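Local structure of membrane-bound lytic murein transglycosylase A (Burkholderia pseudomallei, 6QK4) at residues 12-16 with 288-292; 99-105 with 335-340; 274-279 with 308-314. The protein probably cleaves the glycosidic bond between N-acetylmuramic acid and N-acetylglucosamine in peptidoglycan, leaving a 1,6-anhydro end on the muramic acid. All coordinates share one frame; numbering follows the deposited sequence.

Interaction 1: 12-16 with 288-292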
loop_
_atom_site.group_PDB
_atom_site.type_symbol
_atom_site.label_atom_id
_atom_site.label_comp_id
_atom_site.label_asym_id
_atom_site.label_seq_id
_atom_site.Cartn_x
_atom_site.Cartn_y
_atom_site.Cartn_z
ATOM N N GLY A 12 -3.013 3.746 -22.437
ATOM C CA GLY A 12 -2.074 4.845 -22.344
ATOM C C GLY A 12 -0.698 4.632 -22.984
ATOM O O GLY A 12 -0.414 3.667 -23.699
ATOM N N ALA A 13 0.169 5.599 -22.700
ATOM C CA ALA A 13 1.516 5.621 -23.224
ATOM C C ALA A 13 2.330 4.482 -22.643
ATOM O O ALA A 13 2.348 4.289 -21.421
ATOM C CB ALA A 13 2.210 6.930 -22.833
ATOM N N ALA A 14 3.145 3.869 -23.498
ATOM C CA ALA A 14 4.004 2.736 -23.159
ATOM C C ALA A 14 5.477 3.120 -23.068
ATOM O O ALA A 14 5.994 3.895 -23.861
ATOM C CB ALA A 14 3.884 1.650 -24.228
ATOM N N ILE A 15 6.185 2.520 -22.123
ATOM C CA ILE A 15 7.602 2.822 -21.921
ATOM C C ILE A 15 8.448 2.200 -23.026
ATOM O O ILE A 15 8.271 1.030 -23.386
ATOM C CB ILE A 15 8.037 2.271 -20.538
ATOM C CG1 ILE A 15 7.338 3.030 -19.404
ATOM C CG2 ILE A 15 9.625 2.286 -20.370
ATOM C CD1 ILE A 15 7.259 2.209 -18.078
ATOM N N VAL A 16 9.411 2.970 -23.532
ATOM C CA VAL A 16 10.473 2.439 -24.380
ATOM C C VAL A 16 11.658 2.122 -23.439
ATOM O O VAL A 16 12.271 3.080 -22.949
ATOM C CB VAL A 16 10.930 3.458 -25.429
ATOM C CG1 VAL A 16 12.071 2.845 -26.220
ATOM C CG2 VAL A 16 9.819 3.839 -26.365
ATOM N N LEU A 288 4.153 9.277 -12.658
ATOM C CA LEU A 288 4.599 7.900 -12.699
ATOM C C LEU A 288 4.048 7.234 -13.962
ATOM O O LEU A 288 2.847 7.226 -14.172
ATOM C CB LEU A 288 4.112 7.175 -11.417
ATOM C CG LEU A 288 4.632 5.764 -11.199
ATOM C CD1 LEU A 288 6.161 5.704 -11.147
ATOM C CD2 LEU A 288 4.022 5.186 -9.876
ATOM N N GLN A 289 4.937 6.641 -14.757
ATOM C CA GLN A 289 4.542 5.859 -15.919
ATOM C C GLN A 289 4.952 4.425 -15.646
ATOM O O GLN A 289 6.139 4.162 -15.425
ATOM C CB GLN A 289 5.249 6.407 -17.151
ATOM C CG GLN A 289 4.922 5.536 -18.427
ATOM C CD GLN A 289 5.607 6.118 -19.653
ATOM O OE1 GLN A 289 6.600 6.861 -19.534
ATOM N NE2 GLN A 289 5.079 5.811 -20.823
ATOM N N THR A 290 3.977 3.511 -15.640
ATOM C CA THR A 290 4.254 2.112 -15.282
ATOM C C THR A 290 3.147 1.235 -15.925
ATOM O O THR A 290 2.544 1.644 -16.926
ATOM C CB THR A 290 4.447 1.982 -13.748
ATOM O OG1 THR A 290 4.813 0.632 -13.466
ATOM C CG2 THR A 290 3.145 2.252 -12.944
ATOM N N THR A 291 2.868 0.054 -15.378
ATOM C CA THR A 291 1.781 -0.788 -15.877
ATOM C C THR A 291 1.010 -1.380 -14.703
ATOM O O THR A 291 1.500 -1.420 -13.576
ATOM C CB THR A 291 2.290 -1.954 -16.780
ATOM O OG1 THR A 291 3.355 -2.643 -16.107
ATOM C CG2 THR A 291 2.838 -1.412 -18.097
ATOM N N ARG A 292 -0.207 -1.893 -15.010
ATOM C CA ARG A 292 -1.040 -2.507 -13.969
ATOM C C ARG A 292 -0.618 -3.947 -13.733
ATOM O O ARG A 292 -0.367 -4.671 -14.682
ATOM C CB ARG A 292 -2.491 -2.510 -14.393
ATOM C CG ARG A 292 -3.091 -1.176 -14.649
ATOM C CD ARG A 292 -4.605 -1.284 -14.528
ATOM N NE ARG A 292 -5.106 0.071 -14.434
ATOM C CZ ARG A 292 -5.514 0.635 -13.315
ATOM N NH1 ARG A 292 -5.544 -0.081 -12.197
ATOM N NH2 ARG A 292 -5.942 1.889 -13.335
HETATM O O HOH W 1 3.562 2.310 -19.470
HETATM O O HOH W 2 5.910 6.674 -23.746
#

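Interaction 2: 99-105 with 335-340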
loop_
_atom_site.group_PDB
_atom_site.type_symbol
_atom_site.label_atom_id
_atom_site.label_comp_id
_atom_site.label_asym_id
_atom_site.label_seq_id
_atom_site.Cartn_x
_atom_site.Cartn_y
_atom_site.Cartn_z
ATOM N N LEU A 99 16.989 5.488 -16.883
ATOM C CA LEU A 99 15.682 6.050 -16.528
ATOM C C LEU A 99 14.712 5.002 -16.010
ATOM O O LEU A 99 13.821 5.369 -15.252
ATOM C CB LEU A 99 15.028 6.756 -17.735
ATOM C CG LEU A 99 15.848 7.978 -18.277
ATOM C CD1 LEU A 99 15.188 8.505 -19.538
ATOM C CD2 LEU A 99 15.803 9.081 -17.215
ATOM N N ASP A 100 14.950 3.707 -16.283
ATOM C CA ASP A 100 14.065 2.651 -15.775
ATOM C C ASP A 100 14.229 2.448 -14.272
ATOM O O ASP A 100 15.370 2.399 -13.747
ATOM C CB ASP A 100 14.389 1.279 -16.433
ATOM C CG ASP A 100 13.946 1.182 -17.875
ATOM O OD1 ASP A 100 13.018 1.867 -18.295
ATOM O OD2 ASP A 100 14.529 0.320 -18.562
ATOM N N GLY A 101 13.082 2.265 -13.578
ATOM C CA GLY A 101 13.133 1.854 -12.177
ATOM C C GLY A 101 11.933 1.025 -11.774
ATOM O O GLY A 101 11.026 0.807 -12.566
ATOM N N LEU A 102 11.937 0.513 -10.552
ATOM C CA LEU A 102 10.992 -0.517 -10.172
ATOM C C LEU A 102 9.847 0.077 -9.347
ATOM O O LEU A 102 10.076 0.869 -8.415
ATOM C CB LEU A 102 11.697 -1.627 -9.388
ATOM C CG LEU A 102 10.803 -2.706 -8.824
ATOM C CD1 LEU A 102 10.281 -3.538 -9.979
ATOM C CD2 LEU A 102 11.561 -3.562 -7.821
ATOM N N VAL A 103 8.618 -0.284 -9.708
ATOM C CA VAL A 103 7.396 0.112 -8.975
ATOM C C VAL A 103 6.783 -1.129 -8.337
ATOM O O VAL A 103 6.303 -2.043 -9.042
ATOM C CB VAL A 103 6.358 0.751 -9.900
ATOM C CG1 VAL A 103 5.150 1.306 -9.061
ATOM C CG2 VAL A 103 7.030 1.909 -10.635
ATOM N N THR A 104 6.743 -1.151 -7.011
ATOM C CA THR A 104 6.025 -2.198 -6.305
ATOM C C THR A 104 4.739 -1.599 -5.713
ATOM O O THR A 104 4.440 -0.429 -5.930
ATOM C CB THR A 104 6.926 -2.845 -5.234
ATOM O OG1 THR A 104 7.529 -1.843 -4.414
ATOM C CG2 THR A 104 8.057 -3.650 -5.908
ATOM N N GLY A 105 3.978 -2.378 -4.933
ATOM C CA GLY A 105 2.721 -1.860 -4.399
ATOM C C GLY A 105 2.472 -2.238 -2.951
ATOM O O GLY A 105 3.037 -3.204 -2.443
ATOM N N MET A 335 2.325 -6.417 -7.734
ATOM C CA MET A 335 2.911 -5.286 -8.461
ATOM C C MET A 335 4.436 -5.358 -8.375
ATOM O O MET A 335 5.028 -5.263 -7.286
ATOM C CB MET A 335 2.392 -3.924 -7.940
ATOM C CG MET A 335 2.334 -2.801 -9.188
ATOM S SD MET A 335 2.130 -1.352 -8.334
ATOM C CE MET A 335 2.217 -0.415 -9.936
ATOM N N LYS A 336 5.083 -5.447 -9.545
ATOM C CA LYS A 336 6.543 -5.476 -9.604
ATOM C C LYS A 336 6.890 -5.109 -11.035
ATOM O O LYS A 336 7.126 -5.983 -11.890
ATOM C CB LYS A 336 7.091 -6.859 -9.211
ATOM C CG LYS A 336 8.607 -6.843 -8.970
ATOM C CD LYS A 336 9.207 -8.212 -8.514
ATOM C CE LYS A 336 10.735 -8.130 -8.768
ATOM N NZ LYS A 336 11.505 -9.020 -7.870
ATOM N N GLN A 337 6.764 -3.812 -11.336
ATOM C CA GLN A 337 6.641 -3.309 -12.702
ATOM C C GLN A 337 7.756 -2.329 -13.011
ATOM O O GLN A 337 8.114 -1.491 -12.171
ATOM C CB GLN A 337 5.273 -2.568 -12.941
ATOM C CG GLN A 337 4.060 -3.208 -12.273
ATOM C CD GLN A 337 3.782 -4.625 -12.801
ATOM O OE1 GLN A 337 3.770 -5.641 -12.040
ATOM N NE2 GLN A 337 3.604 -4.726 -14.131
ATOM N N ASN A 338 8.230 -2.382 -14.270
ATOM C CA ASN A 338 9.132 -1.309 -14.702
ATOM C C ASN A 338 8.376 0.012 -14.721
ATOM O O ASN A 338 7.165 0.058 -15.005
ATOM C CB ASN A 338 9.650 -1.555 -16.105
ATOM C CG ASN A 338 10.732 -0.574 -16.503
ATOM O OD1 ASN A 338 11.677 -0.306 -15.724
ATOM N ND2 ASN A 338 10.582 0.001 -17.744
ATOM N N GLY A 339 9.125 1.090 -14.421
ATOM C CA GLY A 339 8.542 2.427 -14.351
ATOM C C GLY A 339 9.486 3.554 -14.727
ATOM O O GLY A 339 10.712 3.401 -14.756
ATOM N N ARG A 340 8.871 4.699 -15.021
ATOM C CA ARG A 340 9.558 5.974 -15.312
ATOM C C ARG A 340 8.950 7.101 -14.463
ATOM O O ARG A 340 7.734 7.125 -14.177
ATOM C CB ARG A 340 9.413 6.355 -16.783
ATOM C CG ARG A 340 10.130 5.402 -17.718
ATOM C CD ARG A 340 11.651 5.491 -17.548
ATOM N NE ARG A 340 12.336 4.520 -18.440
ATOM C CZ ARG A 340 12.648 4.721 -19.741
ATOM N NH1 ARG A 340 12.299 5.857 -20.376
ATOM N NH2 ARG A 340 13.252 3.704 -20.414
HETATM O O HOH W 3 4.502 -5.285 -4.518
#

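Interaction 3: 274-279 with 308-314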
loop_
_atom_site.group_PDB
_atom_site.type_symbol
_atom_site.label_atom_id
_atom_site.label_comp_id
_atom_site.label_asym_id
_atom_site.label_seq_id
_atom_site.Cartn_x
_atom_site.Cartn_y
_atom_site.Cartn_z
ATOM N N ALA A 274 5.165 5.683 -1.617
ATOM C CA ALA A 274 6.332 5.660 -0.764
ATOM C C ALA A 274 7.605 5.688 -1.616
ATOM O O ALA A 274 7.675 5.038 -2.684
ATOM C CB ALA A 274 6.305 4.394 0.112
ATOM N N VAL A 275 8.588 6.492 -1.168
ATOM C CA VAL A 275 9.840 6.722 -1.888
ATOM C C VAL A 275 11.044 6.549 -0.955
ATOM O O VAL A 275 10.920 6.477 0.263
ATOM C CB VAL A 275 9.910 8.115 -2.542
ATOM C CG1 VAL A 275 8.838 8.232 -3.559
ATOM C CG2 VAL A 275 9.756 9.211 -1.427
ATOM N N ASP A 276 12.228 6.569 -1.561
ATOM C CA ASP A 276 13.468 6.725 -0.781
ATOM C C ASP A 276 13.669 8.230 -0.627
ATOM O O ASP A 276 13.905 8.940 -1.613
ATOM C CB ASP A 276 14.648 6.053 -1.519
ATOM C CG ASP A 276 16.002 6.301 -0.836
ATOM O OD1 ASP A 276 16.057 7.211 0.030
ATOM O OD2 ASP A 276 16.983 5.574 -1.180
ATOM N N PRO A 277 13.480 8.795 0.573
ATOM C CA PRO A 277 13.344 10.264 0.645
ATOM C C PRO A 277 14.652 10.988 0.369
ATOM O O PRO A 277 14.621 12.183 0.106
ATOM C CB PRO A 277 12.839 10.514 2.091
ATOM C CG PRO A 277 13.488 9.371 2.861
ATOM C CD PRO A 277 13.395 8.149 1.891
ATOM N N SER A 278 15.793 10.299 0.424
ATOM C CA SER A 278 17.020 10.954 0.007
ATOM C C SER A 278 17.142 11.084 -1.493
ATOM O O SER A 278 17.938 11.891 -1.963
ATOM C CB SER A 278 18.250 10.214 0.572
ATOM O OG SER A 278 18.459 9.013 -0.157
ATOM N N SER A 279 16.315 10.355 -2.287
ATOM C CA SER A 279 16.213 10.568 -3.721
ATOM C C SER A 279 15.060 11.482 -4.103
ATOM O O SER A 279 15.208 12.349 -4.960
ATOM C CB SER A 279 16.047 9.178 -4.431
ATOM O OG SER A 279 17.254 8.429 -4.315
ATOM N N VAL A 308 7.419 6.570 3.224
ATOM C CA VAL A 308 8.694 5.894 3.024
ATOM C C VAL A 308 8.496 4.440 3.432
ATOM O O VAL A 308 7.472 4.083 4.028
ATOM C CB VAL A 308 9.829 6.545 3.870
ATOM C CG1 VAL A 308 9.940 8.067 3.611
ATOM C CG2 VAL A 308 9.627 6.262 5.330
ATOM N N GLY A 309 9.485 3.596 3.137
ATOM C CA GLY A 309 9.398 2.203 3.542
ATOM C C GLY A 309 10.754 1.549 3.645
ATOM O O GLY A 309 11.691 1.908 2.932
ATOM N N THR A 310 10.850 0.536 4.534
ATOM C CA THR A 310 12.173 -0.027 4.756
ATOM C C THR A 310 12.698 -0.763 3.523
ATOM O O THR A 310 13.915 -0.801 3.315
ATOM C CB THR A 310 12.130 -0.951 5.977
ATOM O OG1 THR A 310 11.182 -1.972 5.704
ATOM C CG2 THR A 310 11.639 -0.221 7.160
ATOM N N ALA A 311 11.821 -1.248 2.633
ATOM C CA ALA A 311 12.283 -1.892 1.422
ATOM C C ALA A 311 12.477 -0.935 0.243
ATOM O O ALA A 311 12.946 -1.378 -0.818
ATOM C CB ALA A 311 11.284 -2.955 1.014
ATOM N N ILE A 312 12.120 0.341 0.378
ATOM C CA ILE A 312 12.035 1.269 -0.776
ATOM C C ILE A 312 13.303 2.099 -0.778
ATOM O O ILE A 312 13.405 3.137 -0.106
ATOM C CB ILE A 312 10.792 2.148 -0.717
ATOM C CG1 ILE A 312 9.566 1.290 -0.487
ATOM C CG2 ILE A 312 10.640 3.055 -1.990
ATOM C CD1 ILE A 312 9.422 0.108 -1.522
ATOM N N LYS A 313 14.303 1.600 -1.489
ATOM C CA LYS A 313 15.617 2.237 -1.515
ATOM C C LYS A 313 16.056 2.390 -2.972
ATOM O O LYS A 313 15.887 1.467 -3.762
ATOM C CB LYS A 313 16.623 1.407 -0.716
ATOM C CG LYS A 313 16.311 1.401 0.829
ATOM C CD LYS A 313 16.568 2.790 1.451
ATOM C CE LYS A 313 16.386 2.788 2.978
ATOM N NZ LYS A 313 14.971 2.465 3.320
ATOM N N GLY A 314 16.610 3.519 -3.327
ATOM C CA GLY A 314 17.174 3.717 -4.639
ATOM C C GLY A 314 16.754 5.042 -5.233
ATOM O O GLY A 314 16.302 5.958 -4.521
HETATM O O HOH W 4 11.878 4.607 1.885
#

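Interaction 1: 12-16 with 288-292
Ile15 and Gln289 lie alongside each other, their side chains running in opposite directions. The ethyl arm of Ile15 does the touching. Ile15 CG1 lies against CG and the amide carbon CD of Gln289, 3.5 Å from the latter. Ile15 CD1 carries on to the backbone of the strand and stands 3.5 Å from Gln289 O and 4.1 Å from Thr290 CA. The first torsion of Ile15 (chi1 -67°) sets CG1 beside the backbone N and anti to the carbonyl carbon, which leads the ethyl arm to Gln289.

Gln289 is stretched almost straight, with CG anti to its own N (chi1 177°). This carries the amide out from the strand to the 12-16 backbone. There Gln289 NE2 donates to Ala13 O at 3.2 Å, with a nearly straight N-H...O angle of 164°. The oxygen lies in the plane of the Gln289 amide. NE2, however, stands well above the carbonyl plane of Ala13, so the bond does not use a lone pair of that oxygen. The methyl Ala13 CB closes in beside Gln289 NE2 at 3.7 Å.

The 288-292 segment takes in the end of strand 285-291, in the 3D domain, a family of the double-psi beta-barrel clan. The 12-16 segment is an irregular N-terminal loop laid against that strand. Ile15 extends the contact onto Asn338 and Arg340 of the neighbouring strand 336-346.

Two waters bridge the segments. One water donates to both Ala13 O and Thr290 O. Asn300 ND2 also bonds to Ala13 O, so three donors hold this oxygen. A second water accepts from Gln289 NE2 at 3.2 Å and donates to Ala14 O at 2.8 Å. The Gln289 amide thus meets two successive carbonyls of the loop, one directly and one through water.

Interaction 2: 99-105 with 335-340
Residues 101-103 pair antiparallel with 337-339, joining strand 101-114 to strand 336-346. The pairing ties a strand of the MltA-specific insert region to the last strand of the chain, in the 3D domain, a double-psi barrel family. Val103 and Gln337 form a hydrogen-bonded pair. Val103 N gives to Gln337 O at 2.8 Å, and Gln337 N returns a bond to Val103 O at 2.9 Å. At the next such pair Gly101 N meets Gly339 O at 2.9 Å, while the return bond from Gly339 N is weak. Gly339 has no side chain, and Val103 CG2 packs close to its CA. On the same side Val103 CG1 meets Met335 CE at 3.5 Å, the two side chains crossing obliquely. Tyr320 of strand 317-324 touches both.

Beyond Gly101 the contact turns polar. Arg340 approaches Asp100 side-on, in a salt bridge that brings two nitrogens to one oxygen. Arg340 NE lies 2.7 Å from Asp100 OD1, and Arg340 NH2 lies 2.8 Å from the same atom. Both bonds lie near the guanidinium plane. Asn338 ND2 comes from above the carboxylate plane to Asp100 OD1 at 3.1 Å, its amide turned 87° from the carboxylate. A bend at chi2 turns the Arg340 guanidinium back to Asp100. Leu99 CB lies over one face of it, toward its rim.

Asp100 OD2 has its own partner in Gly18 N, and Arg340 NH1 binds Gln19 OE1. Two of the three donors on OD1 belong to the arginine cation, so the Asp100 carboxylate probably stays ionised; bonds at both oxygens would limit its rotation.

Interaction 3: 274-279 with 308-314
Pro277 and Val308 meet at about a right angle. Val308 CG1 lies against CB, CG and CD of the proline ring, with Pro277 CG 3.9 Å away. Val308 CG1 lies beside its own backbone N (chi1 -54°), which turns that branch toward Pro277 and Val275 O. Val308 CA also makes a CA-H...O contact with Val275 O.

Ile312 comes in from the far end of a type I turn that runs from Gly309. The methyl Ile312 CG2 presses on the backbone of the other loop, 3.6 Å from Ala274 O. The Ile312 side chain also touches Arg317 and Asp319 of strand 317-324.

Both segments are mainly loop and belong to the 3D domain, of the double-psi beta-barrel clan. One leads out of strand 272-274. The other links strand 298-307 to strand 317-324.

Asp276 reaches the 308-314 loop with its carboxylate, with CG anti to its N (chi1 174°). Asp276 OD2 uses its anti lone pair to take Gly314 N at 3.0 Å, in a nearly straight bond (169°). OD1 turns back and accepts from Ser278 N, an Asx turn that fixes the carboxylate at its other oxygen. Gly314 adopts backbone angles that call for glycine. Its carbonyl is met from above its plane by Ser279, as Ser279 OG donates to Gly314 O at 2.7 Å. Arg24 NH2 bonds weakly to the same OG. The two ends of Gly314 are therefore held by two different side chains of the 274-279 loop. Near Val308 a water donates to Val275 O at 2.7 Å and accepts from Gly309 N at 2.9 Å.

Overall arrangement
Interactions 1 and 2 meet on neighbouring strands, 285-291 and 336-346. A backbone bond runs between Gln289 and Arg340, and Thr290 OG1 bonds to Asn338 O. Interaction 2 is regular strand pairing, with apolar contacts of Val103 and Met335 beside Tyr320 and an ion pair; it has the most buried residues. Interaction 1 lies farther out, its centre about 19 Å from the chain centre against 14 Å for the others, and adds an N-terminal loop by one amide, one isoleucine and two waters. Interaction 3 joins two loops, mostly by side chain-to-backbone bonds, with Ala274, Val275 and Ile312 buried and Pro277 and Lys313 exposed. It touches interaction 2 where Ile312 CD1 packs on Thr104 OG1. Interactions 1 and 3 stay apart.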